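Local coordinates for protein putative lipase/esterase (Lactobacillus plantarum WCFS1, PDB 3BXP) that is a putative carboxylesterase or lipase of the alpha/beta-hydrolase clan that probably hydrolyses ester bonds, at residues Ile37-Pro42 with Gln88-Thr93; Pro84-Gln89 with Gly120-Thr125. One frame throughout, in Å; residues are numbered along the deposited sequence.

Contact 1: residues Ile37-Pro42 with Gln88-Thr93; sequences IMIICP and QQLGAT
Ile39 and Leu90 meet through branched aliphatic groups, and none of the side chains that touch here is flat. The planar group that matters is the backbone carbonyl of Gln89, one turn before Thr93: Thr93 N reaches Gln89 O from one face of its plane and Thr93 OG1 from the opposite face. In the hydroxyl bond Thr93 OG1 lies 2.7 Å from Gln89 O, tilted 32° from the carbonyl plane. It turns the hydroxyl back to its own helix and leaves the methyl to face strand 35-41, where Thr93 CG2 lies 4.5 Å from Ile39 CG2. That same Ile39 methyl, set anti to its own nitrogen, has Leu90 CD1 at 4.0 Å, the two side chains slanting across one another. Leu90 puts its other methyl to use as well: CD2 comes to 4.3 Å from Cys41 SG. Since CG of Leu90 stands opposite the backbone nitrogen (chi1 178°), its fork reaches the strand although the CB bond does not point at it. Strand and helix run nearly antiparallel, at 157° with axes 10.8 Å apart, as expected of the helix in a beta-alpha-beta crossover: 85-99 connects strand 67-72 to strand 110-116 and passes over 35-41, which lies between them in the sheet. Leu71 touches Cys41 and Thr93 from next door. The contact itself is apolar: sulfur and methyl groups pack by van der Waals contact, and the one hydroxyl among the touching side chains, Thr93 OG1, is satisfied within its helix.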
loop_
_atom_site.group_PDB
_atom_site.type_symbol
_atom_site.label_atom_id
_atom_site.label_comp_id
_atom_site.label_asym_id
_atom_site.label_seq_id
_atom_site.Cartn_x
_atom_site.Cartn_y
_atom_site.Cartn_z
ATOM N N ILE B 37 -10.495 2.345 -22.070
ATOM C CA ILE B 37 -10.169 3.775 -22.143
ATOM C C ILE B 37 -9.984 4.331 -20.735
ATOM O O ILE B 37 -10.762 4.035 -19.802
ATOM C CB ILE B 37 -11.316 4.565 -22.919
ATOM C CG1 ILE B 37 -11.060 6.087 -23.022
ATOM C CG2 ILE B 37 -12.697 4.397 -22.250
ATOM C CD1 ILE B 37 -11.636 6.706 -24.259
HETATM N N MSE B 38 -8.961 5.129 -20.594
HETATM C CA MSE B 38 -8.665 5.792 -19.319
HETATM C C MSE B 38 -8.914 7.267 -19.468
HETATM O O MSE B 38 -8.308 7.928 -20.289
HETATM C CB MSE B 38 -7.207 5.600 -18.896
HETATM C CG MSE B 38 -6.958 6.141 -17.558
HETATM SE SE MSE B 38 -5.165 5.682 -16.930
HETATM C CE MSE B 38 -5.370 3.730 -16.852
ATOM N N ILE B 39 -9.737 7.785 -18.573
ATOM C CA ILE B 39 -9.978 9.235 -18.447
ATOM C C ILE B 39 -9.158 9.811 -17.299
ATOM O O ILE B 39 -9.323 9.399 -16.140
ATOM C CB ILE B 39 -11.460 9.538 -18.125
ATOM C CG1 ILE B 39 -12.419 8.983 -19.179
ATOM C CG2 ILE B 39 -11.663 11.089 -17.941
ATOM C CD1 ILE B 39 -13.928 9.072 -18.701
ATOM N N ILE B 40 -8.297 10.747 -17.645
ATOM C CA ILE B 40 -7.278 11.290 -16.710
ATOM C C ILE B 40 -7.717 12.675 -16.233
ATOM O O ILE B 40 -7.950 13.604 -17.062
ATOM C CB ILE B 40 -5.868 11.354 -17.363
ATOM C CG1 ILE B 40 -5.304 9.966 -17.681
ATOM C CG2 ILE B 40 -4.906 12.118 -16.427
ATOM C CD1 ILE B 40 -4.110 10.003 -18.652
ATOM N N CYS B 41 -7.946 12.781 -14.911
ATOM C CA CYS B 41 -8.211 14.039 -14.263
ATOM C C CYS B 41 -6.871 14.498 -13.663
ATOM O O CYS B 41 -6.394 13.894 -12.742
ATOM C CB CYS B 41 -9.297 13.896 -13.185
ATOM S SG CYS B 41 -10.900 13.566 -13.906
ATOM N N PRO B 42 -6.236 15.522 -14.251
ATOM C CA PRO B 42 -4.883 15.954 -13.856
ATOM C C PRO B 42 -4.776 16.522 -12.432
ATOM O O PRO B 42 -5.810 16.901 -11.797
ATOM C CB PRO B 42 -4.537 17.048 -14.870
ATOM C CG PRO B 42 -5.508 16.887 -15.988
ATOM C CD PRO B 42 -6.755 16.321 -15.396
ATOM N N GLN B 88 -20.274 16.782 -12.800
ATOM C CA GLN B 88 -21.154 16.845 -13.993
ATOM C C GLN B 88 -20.320 16.743 -15.271
ATOM O O GLN B 88 -20.651 15.994 -16.190
ATOM C CB GLN B 88 -22.041 18.102 -13.930
ATOM C CG GLN B 88 -22.998 18.042 -12.740
ATOM C CD GLN B 88 -23.650 19.350 -12.282
ATOM O OE1 GLN B 88 -23.222 20.453 -12.582
ATOM N NE2 GLN B 88 -24.673 19.199 -11.461
ATOM N N GLN B 89 -19.176 17.433 -15.288
ATOM C CA GLN B 89 -18.260 17.394 -16.447
ATOM C C GLN B 89 -17.635 16.020 -16.659
ATOM O O GLN B 89 -17.475 15.574 -17.778
ATOM C CB GLN B 89 -17.155 18.424 -16.267
ATOM C CG GLN B 89 -17.623 19.864 -16.252
ATOM C CD GLN B 89 -16.554 20.867 -15.799
ATOM O OE1 GLN B 89 -15.600 20.551 -15.049
ATOM N NE2 GLN B 89 -16.727 22.117 -16.251
ATOM N N LEU B 90 -17.298 15.358 -15.569
ATOM C CA LEU B 90 -16.734 14.019 -15.654
ATOM C C LEU B 90 -17.861 13.083 -16.169
ATOM O O LEU B 90 -17.643 12.271 -17.045
ATOM C CB LEU B 90 -16.198 13.582 -14.312
ATOM C CG LEU B 90 -15.599 12.183 -14.165
ATOM C CD1 LEU B 90 -14.704 11.766 -15.367
ATOM C CD2 LEU B 90 -14.835 12.076 -12.834
ATOM N N GLY B 91 -19.064 13.238 -15.631
ATOM C CA GLY B 91 -20.206 12.513 -16.174
ATOM C C GLY B 91 -20.479 12.778 -17.659
ATOM O O GLY B 91 -20.814 11.845 -18.426
ATOM N N ALA B 92 -20.423 14.057 -18.043
ATOM C CA ALA B 92 -20.606 14.468 -19.429
ATOM C C ALA B 92 -19.504 13.886 -20.343
ATOM O O ALA B 92 -19.749 13.595 -21.506
ATOM C CB ALA B 92 -20.678 15.991 -19.545
ATOM N N THR B 93 -18.302 13.714 -19.797
ATOM C CA THR B 93 -17.150 13.205 -20.574
ATOM C C THR B 93 -17.319 11.696 -20.812
ATOM O O THR B 93 -17.010 11.150 -21.913
ATOM C CB THR B 93 -15.803 13.528 -19.857
ATOM O OG1 THR B 93 -15.689 14.936 -19.630
ATOM C CG2 THR B 93 -14.607 13.044 -20.673
#

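Contact 2: residues Pro84-Gln89 with Gly120-Thr125; sequences PWALQQ and GHVVAT
Leu87 and Thr125 form the tight part of this helix-helix contact. Their side chains cross at about a right angle, with Leu87 CD2 3.7 Å from Thr125 CG2, while the same leucine methyl also rests against the backbone oxygen of Val122 at 3.9 Å. Packing is a little looser beside them, where Ala86 CB faces both methyls of Val122, CG2 being the nearer at 4.0 Å. On the more open side, Pro84 and Trp85 are partly exposed and make no contact with 120-125; Pro84 CD sits over the centre of the Trp85 indole, whose NE1 donates to a bound buffer molecule. Thr125 holds its methyl toward Leu87 because OG1, beside the backbone N (chi1 -61°), turns back to His121 O at 2.8 Å, coming from above the carbonyl plane, 37° out of it. Thr125 OG1 also lies 3.4 Å above the His121 ring plane, toward its rim. With an alanine here, Leu87 CD2 would probably face a gap in place of the methyl, and His121 O would lose one of its two donors. The helices cross at -69°, their axes 9.9 Å apart. Tyr83, just before helix 85-99, touches Val122 and hydrogen-bonds His121 ND1, while Val123 and Ala124 touch strand 150-154, and helices 85-99 and 118-129 lie side by side on the same face of the sheet.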
loop_
_atom_site.group_PDB
_atom_site.type_symbol
_atom_site.label_atom_id
_atom_site.label_comp_id
_atom_site.label_asym_id
_atom_site.label_seq_id
_atom_site.Cartn_x
_atom_site.Cartn_y
_atom_site.Cartn_z
ATOM N N PRO B 84 -20.660 21.827 -7.873
ATOM C CA PRO B 84 -20.730 20.428 -8.297
ATOM C C PRO B 84 -20.227 20.208 -9.707
ATOM O O PRO B 84 -20.220 19.096 -10.227
ATOM C CB PRO B 84 -22.216 20.128 -8.220
ATOM C CG PRO B 84 -22.843 21.395 -8.603
ATOM C CD PRO B 84 -21.974 22.492 -7.991
ATOM N N TRP B 85 -19.749 21.272 -10.310
ATOM C CA TRP B 85 -19.479 21.267 -11.760
ATOM C C TRP B 85 -18.539 20.172 -12.246
ATOM O O TRP B 85 -18.823 19.555 -13.275
ATOM C CB TRP B 85 -18.978 22.628 -12.255
ATOM C CG TRP B 85 -19.650 23.762 -11.508
ATOM C CD1 TRP B 85 -19.050 24.632 -10.633
ATOM C CD2 TRP B 85 -21.040 24.087 -11.494
ATOM N NE1 TRP B 85 -19.980 25.454 -10.075
ATOM C CE2 TRP B 85 -21.204 25.159 -10.614
ATOM C CE3 TRP B 85 -22.166 23.581 -12.168
ATOM C CZ2 TRP B 85 -22.446 25.730 -10.352
ATOM C CZ3 TRP B 85 -23.404 24.167 -11.930
ATOM C CH2 TRP B 85 -23.528 25.242 -11.050
ATOM N N ALA B 86 -17.430 19.937 -11.548
ATOM C CA ALA B 86 -16.458 18.940 -12.010
ATOM C C ALA B 86 -17.074 17.543 -12.135
ATOM O O ALA B 86 -16.692 16.809 -13.028
ATOM C CB ALA B 86 -15.201 18.900 -11.103
ATOM N N LEU B 87 -17.959 17.184 -11.221
ATOM C CA LEU B 87 -18.653 15.877 -11.218
ATOM C C LEU B 87 -19.550 15.714 -12.470
ATOM O O LEU B 87 -19.518 14.686 -13.151
ATOM C CB LEU B 87 -19.493 15.700 -9.944
ATOM C CG LEU B 87 -18.771 15.678 -8.622
ATOM C CD1 LEU B 87 -19.791 15.702 -7.491
ATOM C CD2 LEU B 87 -17.850 14.462 -8.510
ATOM N N GLN B 88 -20.274 16.782 -12.800
ATOM C CA GLN B 88 -21.154 16.845 -13.993
ATOM C C GLN B 88 -20.320 16.743 -15.271
ATOM O O GLN B 88 -20.651 15.994 -16.190
ATOM C CB GLN B 88 -22.041 18.102 -13.930
ATOM C CG GLN B 88 -22.998 18.042 -12.740
ATOM C CD GLN B 88 -23.650 19.350 -12.282
ATOM O OE1 GLN B 88 -23.222 20.453 -12.582
ATOM N NE2 GLN B 88 -24.673 19.199 -11.461
ATOM N N GLN B 89 -19.176 17.433 -15.288
ATOM C CA GLN B 89 -18.260 17.394 -16.447
ATOM C C GLN B 89 -17.635 16.020 -16.659
ATOM O O GLN B 89 -17.475 15.574 -17.778
ATOM C CB GLN B 89 -17.155 18.424 -16.267
ATOM C CG GLN B 89 -17.623 19.864 -16.252
ATOM C CD GLN B 89 -16.554 20.867 -15.799
ATOM O OE1 GLN B 89 -15.600 20.551 -15.049
ATOM N NE2 GLN B 89 -16.727 22.117 -16.251
ATOM N N GLY B 120 -7.503 13.614 -8.303
ATOM C CA GLY B 120 -7.777 12.449 -7.485
ATOM C C GLY B 120 -9.006 12.743 -6.633
ATOM O O GLY B 120 -9.803 11.838 -6.382
ATOM N N HIS B 121 -9.173 13.998 -6.215
ATOM C CA HIS B 121 -10.373 14.341 -5.423
ATOM C C HIS B 121 -11.598 14.209 -6.293
ATOM O O HIS B 121 -12.586 13.605 -5.917
ATOM C CB HIS B 121 -10.291 15.699 -4.837
ATOM C CG HIS B 121 -11.331 15.960 -3.810
ATOM N ND1 HIS B 121 -12.545 16.567 -4.102
ATOM C CD2 HIS B 121 -11.381 15.640 -2.499
ATOM C CE1 HIS B 121 -13.248 16.679 -2.988
ATOM N NE2 HIS B 121 -12.564 16.125 -2.002
ATOM N N VAL B 122 -11.523 14.742 -7.489
ATOM C CA VAL B 122 -12.658 14.643 -8.421
ATOM C C VAL B 122 -13.074 13.179 -8.680
ATOM O O VAL B 122 -14.268 12.814 -8.558
ATOM C CB VAL B 122 -12.363 15.394 -9.786
ATOM C CG1 VAL B 122 -13.490 15.128 -10.793
ATOM C CG2 VAL B 122 -12.142 16.900 -9.580
ATOM N N VAL B 123 -12.089 12.350 -9.061
ATOM C CA VAL B 123 -12.309 10.910 -9.316
ATOM C C VAL B 123 -12.856 10.143 -8.096
ATOM O O VAL B 123 -13.799 9.337 -8.185
ATOM C CB VAL B 123 -11.027 10.259 -9.933
ATOM C CG1 VAL B 123 -11.191 8.745 -10.070
ATOM C CG2 VAL B 123 -10.744 10.901 -11.295
ATOM N N ALA B 124 -12.230 10.355 -6.942
ATOM C CA ALA B 124 -12.616 9.645 -5.724
ATOM C C ALA B 124 -14.021 10.049 -5.337
ATOM O O ALA B 124 -14.883 9.231 -4.977
ATOM C CB ALA B 124 -11.583 9.918 -4.593
ATOM N N THR B 125 -14.310 11.328 -5.484
ATOM C CA THR B 125 -15.660 11.808 -5.156
ATOM C C THR B 125 -16.679 11.210 -6.158
ATOM O O THR B 125 -17.784 10.790 -5.768
ATOM C CB THR B 125 -15.692 13.334 -5.186
ATOM O OG1 THR B 125 -14.770 13.837 -4.190
ATOM C CG2 THR B 125 -17.121 13.901 -4.892
#

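Overall arrangement
The centres of contacts 1 and 2 lie about 8 Å apart, and helix 85-99 serves both. Its first turn meets helix 118-129 in contact 2; the next turns lie on strand 35-41 in contact 1, with Gln88 and Gln89 common to the two. Along the chain the order is strand 35-41, helix 85-99, helix 118-129. The contacts join directly: Cys41 SG packs on Val123 CG2 at 3.7 Å, and Leu90 CD2 on Val122 CG1 at 3.9 Å. Together they form one buried layer against the central sheet of an alpha/beta-hydrolase fold, beside a GxSxG sequence at Gly115, Ser117 and Gly119, consistent with a nucleophile elbow.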